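Local coordinates for protein Snx21 (Mus musculus, PDB 4YMR), which binds phosphatidylinositol 3-phosphate- and phosphatidylinositol 4,5-bisphosphate-enriched membranes, may act in intracellular trafficking, and is represented here by its domain-swapped PXB/TPR domain, at residues A[12-17]-A[34-39]; A[29-34]-A[62-67]; A[52-57]-A[81-86]; A[92-97]-A[116-121]. All coordinates share one frame; numbering follows the deposited sequence.

Contact 1 of 4, residues A[12-17]-A[34-39]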
loop_
_atom_site.group_PDB
_atom_site.type_symbol
_atom_site.label_atom_id
_atom_site.label_comp_id
_atom_site.label_asym_id
_atom_site.label_seq_id
_atom_site.Cartn_x
_atom_site.Cartn_y
_atom_site.Cartn_z
ATOM N N LEU A 12 -4.154 9.089 -9.357
ATOM C CA LEU A 12 -2.700 9.084 -9.581
ATOM C C LEU A 12 -2.103 10.200 -10.466
ATOM O O LEU A 12 -0.997 10.653 -10.193
ATOM C CB LEU A 12 -2.201 7.708 -10.043
ATOM C CG LEU A 12 -1.955 6.670 -8.940
ATOM C CD1 LEU A 12 -3.236 5.909 -8.604
ATOM C CD2 LEU A 12 -0.835 5.709 -9.320
ATOM N N PRO A 13 -2.803 10.628 -11.536
ATOM C CA PRO A 13 -2.286 11.814 -12.238
ATOM C C PRO A 13 -2.156 13.052 -11.342
ATOM O O PRO A 13 -1.236 13.852 -11.531
ATOM C CB PRO A 13 -3.338 12.058 -13.322
ATOM C CG PRO A 13 -3.872 10.708 -13.621
ATOM C CD PRO A 13 -3.881 9.970 -12.299
ATOM N N GLU A 14 -3.065 13.193 -10.380
ATOM C CA GLU A 14 -3.075 14.338 -9.472
ATOM C C GLU A 14 -1.934 14.227 -8.456
ATOM O O GLU A 14 -1.222 15.198 -8.203
ATOM C CB GLU A 14 -4.439 14.455 -8.771
ATOM C CG GLU A 14 -4.826 15.866 -8.329
ATOM C CD GLU A 14 -6.332 16.038 -8.101
ATOM O OE1 GLU A 14 -7.087 15.064 -8.336
ATOM O OE2 GLU A 14 -6.757 17.148 -7.691
ATOM N N LEU A 15 -1.760 13.034 -7.889
ATOM C CA LEU A 15 -0.655 12.767 -6.970
ATOM C C LEU A 15 0.695 13.002 -7.636
ATOM O O LEU A 15 1.600 13.570 -7.026
ATOM C CB LEU A 15 -0.713 11.327 -6.467
ATOM C CG LEU A 15 -1.929 10.908 -5.654
ATOM C CD1 LEU A 15 -1.749 9.467 -5.206
ATOM C CD2 LEU A 15 -2.134 11.841 -4.457
ATOM N N ARG A 16 0.817 12.532 -8.878
ATOM C CA ARG A 16 1.987 12.762 -9.723
ATOM C C ARG A 16 2.338 14.248 -9.804
ATOM O O ARG A 16 3.457 14.644 -9.494
ATOM C CB ARG A 16 1.750 12.207 -11.142
ATOM C CG ARG A 16 2.127 10.734 -11.343
ATOM C CD ARG A 16 1.597 10.170 -12.677
ATOM N NE ARG A 16 1.070 8.812 -12.519
ATOM C CZ ARG A 16 0.082 8.289 -13.242
ATOM N NH1 ARG A 16 -0.505 8.997 -14.198
ATOM N NH2 ARG A 16 -0.321 7.047 -13.001
ATOM N N ARG A 17 1.376 15.061 -10.233
ATOM C CA ARG A 17 1.578 16.503 -10.324
ATOM C C ARG A 17 1.829 17.125 -8.939
ATOM O O ARG A 17 2.758 17.913 -8.779
ATOM C CB ARG A 17 0.422 17.198 -11.071
ATOM C CG ARG A 17 0.598 18.720 -11.228
ATOM C CD ARG A 17 0.668 19.175 -12.692
ATOM N NE ARG A 17 0.657 20.637 -12.820
ATOM C CZ ARG A 17 1.738 21.396 -13.007
ATOM N NH1 ARG A 17 2.937 20.839 -13.100
ATOM N NH2 ARG A 17 1.619 22.716 -13.103
ATOM N N TRP A 34 -2.989 17.823 -3.546
ATOM C CA TRP A 34 -3.043 16.821 -2.488
ATOM C C TRP A 34 -4.427 16.775 -1.811
ATOM O O TRP A 34 -4.918 15.706 -1.455
ATOM C CB TRP A 34 -1.994 17.097 -1.399
ATOM C CG TRP A 34 -0.519 16.980 -1.755
ATOM C CD1 TRP A 34 0.418 17.975 -1.672
ATOM C CD2 TRP A 34 0.182 15.810 -2.201
ATOM N NE1 TRP A 34 1.649 17.505 -2.044
ATOM C CE2 TRP A 34 1.543 16.174 -2.373
ATOM C CE3 TRP A 34 -0.198 14.482 -2.466
ATOM C CZ2 TRP A 34 2.521 15.274 -2.799
ATOM C CZ3 TRP A 34 0.776 13.585 -2.892
ATOM C CH2 TRP A 34 2.120 13.989 -3.060
ATOM N N ALA A 35 -5.027 17.947 -1.619
ATOM C CA ALA A 35 -6.239 18.102 -0.816
ATOM C C ALA A 35 -7.461 17.501 -1.504
ATOM O O ALA A 35 -8.272 16.840 -0.865
ATOM C CB ALA A 35 -6.484 19.575 -0.502
ATOM N N ASN A 36 -7.587 17.746 -2.803
ATOM C CA ASN A 36 -8.630 17.122 -3.606
ATOM C C ASN A 36 -8.433 15.613 -3.800
ATOM O O ASN A 36 -9.393 14.854 -3.725
ATOM C CB ASN A 36 -8.767 17.850 -4.942
ATOM C CG ASN A 36 -9.229 19.286 -4.768
ATOM O OD1 ASN A 36 -10.115 19.576 -3.953
ATOM N ND2 ASN A 36 -8.621 20.197 -5.518
ATOM N N ALA A 37 -7.193 15.186 -4.039
ATOM C CA ALA A 37 -6.869 13.764 -4.075
ATOM C C ALA A 37 -7.240 13.073 -2.761
ATOM O O ALA A 37 -7.745 11.955 -2.770
ATOM C CB ALA A 37 -5.394 13.555 -4.383
ATOM N N TRP A 38 -6.981 13.735 -1.637
ATOM C CA TRP A 38 -7.418 13.230 -0.336
ATOM C C TRP A 38 -8.941 13.036 -0.257
ATOM O O TRP A 38 -9.418 11.982 0.146
ATOM C CB TRP A 38 -6.946 14.129 0.810
ATOM C CG TRP A 38 -7.431 13.621 2.126
ATOM C CD1 TRP A 38 -8.415 14.163 2.904
ATOM C CD2 TRP A 38 -7.007 12.423 2.790
ATOM N NE1 TRP A 38 -8.603 13.397 4.025
ATOM C CE2 TRP A 38 -7.751 12.317 3.981
ATOM C CE3 TRP A 38 -6.057 11.430 2.504
ATOM C CZ2 TRP A 38 -7.577 11.274 4.880
ATOM C CZ3 TRP A 38 -5.882 10.397 3.397
ATOM C CH2 TRP A 38 -6.642 10.321 4.566
ATOM N N GLN A 39 -9.687 14.068 -0.637
ATOM C CA GLN A 39 -11.150 14.017 -0.731
ATOM C C GLN A 39 -11.674 12.879 -1.628
ATOM O O GLN A 39 -12.585 12.145 -1.232
ATOM C CB GLN A 39 -11.694 15.368 -1.221
ATOM C CG GLN A 39 -13.173 15.370 -1.614
ATOM C CD GLN A 39 -14.095 15.362 -0.415
ATOM O OE1 GLN A 39 -13.693 15.738 0.685
ATOM N NE2 GLN A 39 -15.338 14.935 -0.618
#

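Contact 2 of 4, residues A[29-34]-A[62-67]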
loop_
_atom_site.group_PDB
_atom_site.type_symbol
_atom_site.label_atom_id
_atom_site.label_comp_id
_atom_site.label_asym_id
_atom_site.label_seq_id
_atom_site.Cartn_x
_atom_site.Cartn_y
_atom_site.Cartn_z
ATOM N N GLU A 29 0.653 25.779 -4.500
ATOM C CA GLU A 29 0.083 25.113 -5.681
ATOM C C GLU A 29 -0.148 23.630 -5.392
ATOM O O GLU A 29 -1.196 23.081 -5.724
ATOM C CB GLU A 29 0.993 25.285 -6.911
ATOM C CG GLU A 29 0.253 25.331 -8.261
ATOM C CD GLU A 29 1.179 25.592 -9.459
ATOM O OE1 GLU A 29 2.248 26.228 -9.285
ATOM O OE2 GLU A 29 0.832 25.153 -10.581
ATOM N N ALA A 30 0.836 22.992 -4.759
ATOM C CA ALA A 30 0.773 21.562 -4.435
ATOM C C ALA A 30 -0.365 21.219 -3.474
ATOM O O ALA A 30 -1.008 20.185 -3.627
ATOM C CB ALA A 30 2.102 21.081 -3.868
ATOM N N LEU A 31 -0.613 22.095 -2.497
ATOM C CA LEU A 31 -1.558 21.802 -1.418
ATOM C C LEU A 31 -2.963 21.445 -1.911
ATOM O O LEU A 31 -3.521 20.421 -1.516
ATOM C CB LEU A 31 -1.623 22.954 -0.414
ATOM C CG LEU A 31 -2.591 22.778 0.765
ATOM C CD1 LEU A 31 -2.109 21.694 1.704
ATOM C CD2 LEU A 31 -2.798 24.101 1.507
ATOM N N ALA A 32 -3.517 22.293 -2.773
ATOM C CA ALA A 32 -4.833 22.077 -3.357
ATOM C C ALA A 32 -4.946 20.705 -4.045
ATOM O O ALA A 32 -5.944 19.999 -3.882
ATOM C CB ALA A 32 -5.177 23.210 -4.323
ATOM N N LEU A 33 -3.914 20.328 -4.796
ATOM C CA LEU A 33 -3.882 19.034 -5.483
ATOM C C LEU A 33 -3.897 17.834 -4.520
ATOM O O LEU A 33 -4.716 16.926 -4.671
ATOM C CB LEU A 33 -2.678 18.956 -6.426
ATOM C CG LEU A 33 -2.696 19.989 -7.552
ATOM C CD1 LEU A 33 -1.549 19.760 -8.525
ATOM C CD2 LEU A 33 -4.039 19.947 -8.267
ATOM N N TRP A 34 -2.989 17.823 -3.546
ATOM C CA TRP A 34 -3.043 16.821 -2.488
ATOM C C TRP A 34 -4.427 16.775 -1.811
ATOM O O TRP A 34 -4.918 15.706 -1.455
ATOM C CB TRP A 34 -1.994 17.097 -1.399
ATOM C CG TRP A 34 -0.519 16.980 -1.755
ATOM C CD1 TRP A 34 0.418 17.975 -1.672
ATOM C CD2 TRP A 34 0.182 15.810 -2.201
ATOM N NE1 TRP A 34 1.649 17.505 -2.044
ATOM C CE2 TRP A 34 1.543 16.174 -2.373
ATOM C CE3 TRP A 34 -0.198 14.482 -2.466
ATOM C CZ2 TRP A 34 2.521 15.274 -2.799
ATOM C CZ3 TRP A 34 0.776 13.585 -2.892
ATOM C CH2 TRP A 34 2.120 13.989 -3.060
ATOM N N VAL A 62 3.555 18.162 4.805
ATOM C CA VAL A 62 4.694 18.933 4.316
ATOM C C VAL A 62 4.314 20.319 3.829
ATOM O O VAL A 62 4.948 21.322 4.204
ATOM C CB VAL A 62 5.470 18.157 3.219
ATOM C CG1 VAL A 62 6.480 19.048 2.535
ATOM C CG2 VAL A 62 6.174 16.976 3.848
ATOM N N CYS A 63 3.261 20.373 3.015
ATOM C CA CYS A 63 2.822 21.627 2.444
ATOM C C CYS A 63 2.267 22.536 3.534
ATOM O O CYS A 63 2.591 23.721 3.576
ATOM C CB CYS A 63 1.811 21.419 1.308
ATOM S SG CYS A 63 2.515 20.707 -0.189
ATOM N N HIS A 64 1.446 21.992 4.422
ATOM C CA HIS A 64 0.974 22.797 5.540
ATOM C C HIS A 64 2.141 23.344 6.375
ATOM O O HIS A 64 2.142 24.518 6.714
ATOM C CB HIS A 64 -0.074 22.055 6.368
ATOM C CG HIS A 64 -1.430 22.048 5.729
ATOM N ND1 HIS A 64 -2.231 20.923 5.694
ATOM C CD2 HIS A 64 -2.121 23.023 5.094
ATOM C CE1 HIS A 64 -3.367 21.215 5.070
ATOM N NE2 HIS A 64 -3.320 22.481 4.693
ATOM N N GLN A 65 3.150 22.526 6.667
ATOM C CA GLN A 65 4.286 23.016 7.457
ATOM C C GLN A 65 5.058 24.127 6.780
ATOM O O GLN A 65 5.496 25.071 7.429
ATOM C CB GLN A 65 5.255 21.891 7.755
ATOM C CG GLN A 65 4.870 21.057 8.934
ATOM C CD GLN A 65 5.875 19.975 9.196
ATOM O OE1 GLN A 65 6.911 20.212 9.820
ATOM N NE2 GLN A 65 5.591 18.781 8.700
ATOM N N GLU A 66 5.242 23.987 5.471
ATOM C CA GLU A 66 5.934 24.998 4.684
ATOM C C GLU A 66 5.173 26.321 4.587
ATOM O O GLU A 66 5.785 27.360 4.270
ATOM C CB GLU A 66 6.276 24.481 3.276
ATOM C CG GLU A 66 7.187 23.233 3.271
ATOM C CD GLU A 66 8.636 23.492 3.722
ATOM O OE1 GLU A 66 8.995 24.645 4.027
ATOM O OE2 GLU A 66 9.430 22.527 3.766
ATOM N N LEU A 67 3.879 26.307 4.927
ATOM C CA LEU A 67 2.978 27.421 4.585
ATOM C C LEU A 67 2.414 28.460 5.615
ATOM O O LEU A 67 1.604 29.301 5.211
ATOM C CB LEU A 67 1.783 26.891 3.782
ATOM C CG LEU A 67 2.071 26.558 2.318
ATOM C CD1 LEU A 67 0.813 25.947 1.706
ATOM C CD2 LEU A 67 2.539 27.787 1.541
#

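Contact 3 of 4, residues A[52-57]-A[81-86]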
loop_
_atom_site.group_PDB
_atom_site.type_symbol
_atom_site.label_atom_id
_atom_site.label_comp_id
_atom_site.label_asym_id
_atom_site.label_seq_id
_atom_site.Cartn_x
_atom_site.Cartn_y
_atom_site.Cartn_z
ATOM N N ARG A 52 -1.100 4.955 -0.522
ATOM C CA ARG A 52 -1.570 6.126 -1.246
ATOM C C ARG A 52 -2.228 7.172 -0.332
ATOM O O ARG A 52 -1.982 8.377 -0.498
ATOM C CB ARG A 52 -2.513 5.732 -2.389
ATOM C CG ARG A 52 -1.887 5.876 -3.750
ATOM C CD ARG A 52 -2.912 5.712 -4.859
ATOM N NE ARG A 52 -3.219 4.311 -5.138
ATOM C CZ ARG A 52 -2.512 3.536 -5.957
ATOM N NH1 ARG A 52 -1.446 4.023 -6.577
ATOM N NH2 ARG A 52 -2.865 2.271 -6.152
ATOM N N PRO A 53 -3.083 6.727 0.621
ATOM C CA PRO A 53 -3.569 7.698 1.605
ATOM C C PRO A 53 -2.426 8.309 2.408
ATOM O O PRO A 53 -2.357 9.520 2.542
ATOM C CB PRO A 53 -4.483 6.856 2.497
ATOM C CG PRO A 53 -4.974 5.812 1.600
ATOM C CD PRO A 53 -3.808 5.451 0.741
ATOM N N LEU A 54 -1.527 7.469 2.897
ATOM C CA LEU A 54 -0.368 7.921 3.638
ATOM C C LEU A 54 0.516 8.881 2.845
ATOM O O LEU A 54 1.008 9.866 3.397
ATOM C CB LEU A 54 0.428 6.716 4.157
ATOM C CG LEU A 54 -0.301 5.962 5.275
ATOM C CD1 LEU A 54 0.489 4.726 5.672
ATOM C CD2 LEU A 54 -0.490 6.869 6.480
ATOM N N LEU A 55 0.711 8.597 1.557
ATOM C CA LEU A 55 1.475 9.494 0.693
ATOM C C LEU A 55 0.778 10.854 0.563
ATOM O O LEU A 55 1.417 11.908 0.579
ATOM C CB LEU A 55 1.682 8.890 -0.696
ATOM C CG LEU A 55 2.611 9.740 -1.565
ATOM C CD1 LEU A 55 4.046 9.292 -1.358
ATOM C CD2 LEU A 55 2.235 9.662 -3.018
ATOM N N THR A 56 -0.543 10.810 0.424
ATOM C CA THR A 56 -1.352 12.006 0.367
ATOM C C THR A 56 -1.224 12.852 1.631
ATOM O O THR A 56 -1.006 14.057 1.561
ATOM C CB THR A 56 -2.820 11.644 0.167
ATOM O OG1 THR A 56 -2.937 10.757 -0.947
ATOM C CG2 THR A 56 -3.641 12.891 -0.061
ATOM N N LEU A 57 -1.372 12.214 2.784
ATOM C CA LEU A 57 -1.231 12.895 4.068
ATOM C C LEU A 57 0.187 13.429 4.277
ATOM O O LEU A 57 0.397 14.493 4.874
ATOM C CB LEU A 57 -1.605 11.946 5.196
ATOM C CG LEU A 57 -3.088 11.618 5.296
ATOM C CD1 LEU A 57 -3.302 10.427 6.214
ATOM C CD2 LEU A 57 -3.844 12.820 5.793
ATOM N N LEU A 81 -1.229 8.491 11.735
ATOM C CA LEU A 81 -0.881 7.591 12.830
ATOM C C LEU A 81 -2.052 6.689 13.202
ATOM O O LEU A 81 -1.846 5.532 13.551
ATOM C CB LEU A 81 -0.354 8.382 14.030
ATOM C CG LEU A 81 0.986 9.072 13.751
ATOM C CD1 LEU A 81 1.374 10.027 14.861
ATOM C CD2 LEU A 81 2.057 8.008 13.542
ATOM N N GLN A 82 -3.275 7.217 13.117
ATOM C CA GLN A 82 -4.475 6.386 13.222
ATOM C C GLN A 82 -4.499 5.289 12.169
ATOM O O GLN A 82 -4.622 4.112 12.503
ATOM C CB GLN A 82 -5.738 7.224 13.093
ATOM C CG GLN A 82 -6.035 8.118 14.257
ATOM C CD GLN A 82 -7.210 9.024 13.975
ATOM O OE1 GLN A 82 -7.986 8.772 13.043
ATOM N NE2 GLN A 82 -7.347 10.103 14.775
ATOM N N LEU A 83 -4.401 5.668 10.898
ATOM C CA LEU A 83 -4.350 4.660 9.838
ATOM C C LEU A 83 -3.247 3.622 10.101
ATOM O O LEU A 83 -3.493 2.426 10.020
ATOM C CB LEU A 83 -4.179 5.303 8.453
ATOM C CG LEU A 83 -5.339 6.140 7.910
ATOM C CD1 LEU A 83 -4.976 6.748 6.558
ATOM C CD2 LEU A 83 -6.612 5.323 7.802
ATOM N N LEU A 84 -2.043 4.092 10.436
ATOM C CA LEU A 84 -0.911 3.207 10.715
ATOM C C LEU A 84 -1.150 2.313 11.931
ATOM O O LEU A 84 -0.675 1.189 11.987
ATOM C CB LEU A 84 0.384 4.008 10.913
ATOM C CG LEU A 84 0.973 4.619 9.645
ATOM C CD1 LEU A 84 1.980 5.726 9.972
ATOM C CD2 LEU A 84 1.603 3.525 8.795
ATOM N N GLY A 85 -1.898 2.810 12.899
ATOM C CA GLY A 85 -2.180 2.031 14.085
ATOM C C GLY A 85 -3.326 1.056 13.915
ATOM O O GLY A 85 -3.395 0.072 14.639
ATOM N N ASP A 86 -4.229 1.314 12.973
ATOM C CA ASP A 86 -5.385 0.434 12.791
ATOM C C ASP A 86 -4.997 -0.931 12.212
ATOM O O ASP A 86 -4.003 -1.063 11.491
ATOM C CB ASP A 86 -6.486 1.120 11.966
ATOM C CG ASP A 86 -7.148 2.303 12.714
ATOM O OD1 ASP A 86 -7.080 2.357 13.963
ATOM O OD2 ASP A 86 -7.738 3.185 12.043
#

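Contact 4 of 4, residues A[92-97]-A[116-121]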
loop_
_atom_site.group_PDB
_atom_site.type_symbol
_atom_site.label_atom_id
_atom_site.label_comp_id
_atom_site.label_asym_id
_atom_site.label_seq_id
_atom_site.Cartn_x
_atom_site.Cartn_y
_atom_site.Cartn_z
ATOM N N PHE A 92 -5.153 -7.089 -0.677
ATOM C CA PHE A 92 -4.692 -8.334 -1.289
ATOM C C PHE A 92 -4.450 -9.517 -0.333
ATOM O O PHE A 92 -4.148 -10.610 -0.793
ATOM C CB PHE A 92 -3.438 -8.082 -2.123
ATOM C CG PHE A 92 -3.730 -7.795 -3.562
ATOM C CD1 PHE A 92 -4.503 -8.674 -4.309
ATOM C CD2 PHE A 92 -3.254 -6.639 -4.166
ATOM C CE1 PHE A 92 -4.784 -8.419 -5.639
ATOM C CE2 PHE A 92 -3.529 -6.369 -5.496
ATOM C CZ PHE A 92 -4.296 -7.261 -6.236
ATOM N N LEU A 93 -4.583 -9.321 0.975
ATOM C CA LEU A 93 -4.304 -10.409 1.912
ATOM C C LEU A 93 -5.403 -11.473 1.913
ATOM O O LEU A 93 -5.128 -12.687 1.904
ATOM C CB LEU A 93 -4.019 -9.888 3.332
ATOM C CG LEU A 93 -3.927 -11.017 4.369
ATOM C CD1 LEU A 93 -2.706 -11.912 4.108
ATOM C CD2 LEU A 93 -3.930 -10.522 5.813
ATOM N N ALA A 94 -6.649 -11.021 1.927
ATOM C CA ALA A 94 -7.773 -11.952 1.850
ATOM C C ALA A 94 -7.839 -12.728 0.512
ATOM O O ALA A 94 -8.044 -13.931 0.527
ATOM C CB ALA A 94 -9.106 -11.258 2.174
ATOM N N PRO A 95 -7.671 -12.042 -0.643
ATOM C CA PRO A 95 -7.693 -12.727 -1.943
ATOM C C PRO A 95 -6.588 -13.765 -2.114
ATOM O O PRO A 95 -6.806 -14.798 -2.762
ATOM C CB PRO A 95 -7.493 -11.585 -2.941
ATOM C CG PRO A 95 -8.000 -10.395 -2.258
ATOM C CD PRO A 95 -7.710 -10.581 -0.821
ATOM N N PHE A 96 -5.417 -13.487 -1.552
ATOM C CA PHE A 96 -4.329 -14.462 -1.560
ATOM C C PHE A 96 -4.537 -15.651 -0.610
ATOM O O PHE A 96 -4.278 -16.797 -0.990
ATOM C CB PHE A 96 -2.957 -13.797 -1.374
ATOM C CG PHE A 96 -2.372 -13.265 -2.652
ATOM C CD1 PHE A 96 -1.962 -14.134 -3.665
ATOM C CD2 PHE A 96 -2.235 -11.906 -2.849
ATOM C CE1 PHE A 96 -1.430 -13.637 -4.851
ATOM C CE2 PHE A 96 -1.715 -11.409 -4.023
ATOM C CZ PHE A 96 -1.312 -12.273 -5.027
ATOM N N LEU A 97 -5.011 -15.391 0.607
ATOM C CA LEU A 97 -5.366 -16.489 1.499
ATOM C C LEU A 97 -6.324 -17.436 0.793
ATOM O O LEU A 97 -6.094 -18.638 0.769
ATOM C CB LEU A 97 -5.929 -15.994 2.843
ATOM C CG LEU A 97 -4.890 -15.361 3.788
ATOM C CD1 LEU A 97 -5.509 -14.830 5.062
ATOM C CD2 LEU A 97 -3.744 -16.325 4.134
ATOM N N ALA A 116 -7.382 -20.967 8.840
ATOM C CA ALA A 116 -7.542 -20.383 10.165
ATOM C C ALA A 116 -7.291 -18.888 10.160
ATOM O O ALA A 116 -7.878 -18.154 10.954
ATOM C CB ALA A 116 -6.625 -21.064 11.163
ATOM N N GLN A 117 -6.434 -18.435 9.254
ATOM C CA GLN A 117 -6.117 -17.013 9.166
ATOM C C GLN A 117 -7.229 -16.252 8.459
ATOM O O GLN A 117 -7.535 -15.121 8.823
ATOM C CB GLN A 117 -4.780 -16.790 8.458
ATOM C CG GLN A 117 -4.349 -15.323 8.414
ATOM C CD GLN A 117 -2.947 -15.130 7.851
ATOM O OE1 GLN A 117 -2.175 -16.089 7.714
ATOM N NE2 GLN A 117 -2.611 -13.886 7.524
ATOM N N LEU A 118 -7.823 -16.878 7.445
ATOM C CA LEU A 118 -8.976 -16.304 6.747
ATOM C C LEU A 118 -10.254 -16.342 7.606
ATOM O O LEU A 118 -11.154 -15.543 7.407
ATOM C CB LEU A 118 -9.207 -16.992 5.391
ATOM C CG LEU A 118 -10.271 -16.362 4.476
ATOM C CD1 LEU A 118 -9.871 -14.950 4.069
ATOM C CD2 LEU A 118 -10.557 -17.209 3.245
ATOM N N GLN A 119 -10.331 -17.264 8.562
ATOM C CA GLN A 119 -11.497 -17.331 9.440
ATOM C C GLN A 119 -11.315 -16.494 10.701
ATOM O O GLN A 119 -12.149 -16.538 11.604
ATOM C CB GLN A 119 -11.804 -18.767 9.832
ATOM C CG GLN A 119 -12.110 -19.660 8.670
ATOM C CD GLN A 119 -12.060 -21.099 9.070
ATOM O OE1 GLN A 119 -11.943 -21.410 10.256
ATOM N NE2 GLN A 119 -12.134 -21.999 8.090
ATOM N N ALA A 120 -10.218 -15.750 10.770
ATOM C CA ALA A 120 -9.990 -14.844 11.880
ATOM C C ALA A 120 -10.189 -13.429 11.385
ATOM O O ALA A 120 -10.667 -12.565 12.123
ATOM C CB ALA A 120 -8.592 -15.023 12.442
ATOM N N LEU A 121 -9.822 -13.200 10.126
ATOM C CA LEU A 121 -10.130 -11.948 9.434
ATOM C C LEU A 121 -11.638 -11.806 9.236
ATOM O O LEU A 121 -12.162 -10.695 9.118
ATOM C CB LEU A 121 -9.441 -11.909 8.069
ATOM C CG LEU A 121 -8.069 -11.261 7.918
ATOM C CD1 LEU A 121 -7.065 -11.911 8.841
ATOM C CD2 LEU A 121 -7.612 -11.373 6.477
#

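Contact 1 of 4, residues A[12-17]-A[34-39]
Leu-15 pushes one methyl, CD2, against the six-membered half of the Trp-34 indole, 3.7 Å from CZ3, and the two side chains cross at about a right angle. The same methyl also meets the next turn of the partner helix, where it lies 3.7 Å from CB of Ala-37. With CG anti to its own carbonyl carbon (chi1 -63°), Leu-15 swings its branch across to this pair. CA of Ala-37 is 6.6 Å from CA of Glu-14, a spacing that its small side chain probably helps to allow. Helices 12-24 and 27-43 follow each other in the chain and form an antiparallel helical hairpin of the TPR domain, the two short segments lying 9.3 Å apart at 153°. At the more exposed border the extended Glu-14 side chain lays its carboxylate beside Asn-36, with OE2 3.5 Å from CB; the carboxylate and amide planes are turned 45° from each other, and the meeting is one of van der Waals packing. The indole nitrogen of Trp-34 is used elsewhere, in a hydrogen bond to Thr-22 OG1. Leu-143 of the second subunit packs on Leu-15, and Leu-138 of the same neighbouring subunit on Trp-34.

Contact 2 of 4, residues A[29-34]-A[62-67]
SG of Cys-63 touches two neighbouring side chains of the facing helix, lying 3.7 Å from CB of Ala-30 and 3.7 Å from CD1 of Trp-34. The sulfur comes to the edge of the pyrrole half of the indole, near the ring plane, in a sulfur-aromatic contact. Leu-31 carries more of the interface. Its CG stands anti to the backbone N (chi1 179°), which places both methyls beside His-64. CD1 sits over one face of the His-64 imidazole as a CH-pi contact, 3.6 Å from the ring centroid and 22° off the normal, and is closest to NE2 at 3.3 Å. Helices 27-43 and 52-66 are successive members of the TPR-type helical array and run antiparallel, their short segments 9.4 Å apart at 146°. Replacing His-64 by alanine would probably leave CD1 of Leu-31 without the ring face it rests on, and CD2 without its neighbour at the rim, opening a gap beside helix 70-85, whose Ala-73 and Cys-76 also touch the ring. CD1 of Leu-31 further reaches CB of Cys-63 at 3.9 Å, whereas CD2 extends to CD1 of Leu-67 at 4.1 Å.

Contact 3 of 4, residues A[52-57]-A[81-86]
Leucine methyls make most of the apolar contact, and the tightest meeting is between CD1 of Leu-54 and CD2 of Leu-84, 3.5 Å apart. Leu-54 keeps CG anti to its carbonyl carbon (chi1 -70°), a turn that brings both its methyls to Leu-84, CD2 lying 4.1 Å from CG of that residue. Leu-83 enters more directly: its CD1 fits between two residues one turn apart, 4.1 Å from CB of Pro-53 and 4.1 Å from CD1 of Leu-57. These side chains meet between helices 52-66 and 70-85, consecutive antiparallel helices of the TPR domain; the short segments are set 10.7 Å apart, at 158°. His-90 of the second subunit packs on both Leu-54 and Leu-84. The side-chain hydrogen bond within these segments lies in 52-57, on the side turned from Leu-83. There Arg-52 O accepts two bonds from a single residue: Thr-56 N in the helical pattern, and Thr-56 OG1 at 2.6 Å, the two arriving from opposite faces of the carbonyl plane. The hydroxyl, tilted 27° from that plane, has a second hydrogen-bond partner in Gln-41 NE2 of helix 27-43.

Contact 4 of 4, residues A[92-97]-A[116-121]
Leu-97 sets its two methyls across the Gln-117 chain, at about a right angle, where helices 93-106 and 112-122 pack as an antiparallel helical hairpin, their short segments 10.0 Å apart at 144°. Leu-97 has the most surface covered here. Its CD1 presses on the aliphatic part of the glutamine, 3.6 Å from CG, while CD2 sits alongside the amide, 3.9 Å from OE1. Gln-117 reaches across because CG is anti to the backbone N (chi1 -176°) and the chain stays extended beyond it, which carries NE2 to within 3.9 Å of CD1 of Leu-93. The glutamine thus contributes its carbons and the bulk of its amide, lying over two leucines one turn apart. With an alanine in place of Gln-117, Leu-97 and Leu-93 would probably lose this cover, leaving a gap at the border of the hairpin. Leu-118 works on the other flank of Leu-97: its CD1 is 4.3 Å from CB of Leu-97 and 4.2 Å from CB of Ala-94, with Pro-131 of the following loop also touching it. Leu-81 of the second subunit packs on Leu-93 and Leu-97, so the hairpin also borders that subunit, consistent with the domain-swapped assembly. Between these flanks, CD2 of Leu-121 meets CD2 of Leu-93 at 3.8 Å.

In the fold
Contacts 1, 2 and 3 belong to one continuous helical stack. Contacts 1 and 2 share Trp-34 on helix 27-43, with centres about 11 Å apart, and contacts 2 and 3 use different parts of helix 52-66, about 17 Å between centres. Trp-38 bridges contacts 1 and 3 by packing on Thr-56 and Leu-57. Contact 4 stands apart, about 31 Å from contact 1 and 38 Å from contact 2 between centres, and its nearest atoms are about 9 Å from those of contact 3. All four touch the second subunit, consistent with the domain swap. Specific binding to phosphatidylinositol 3-phosphate membranes belongs to the PX domain, outside this chain.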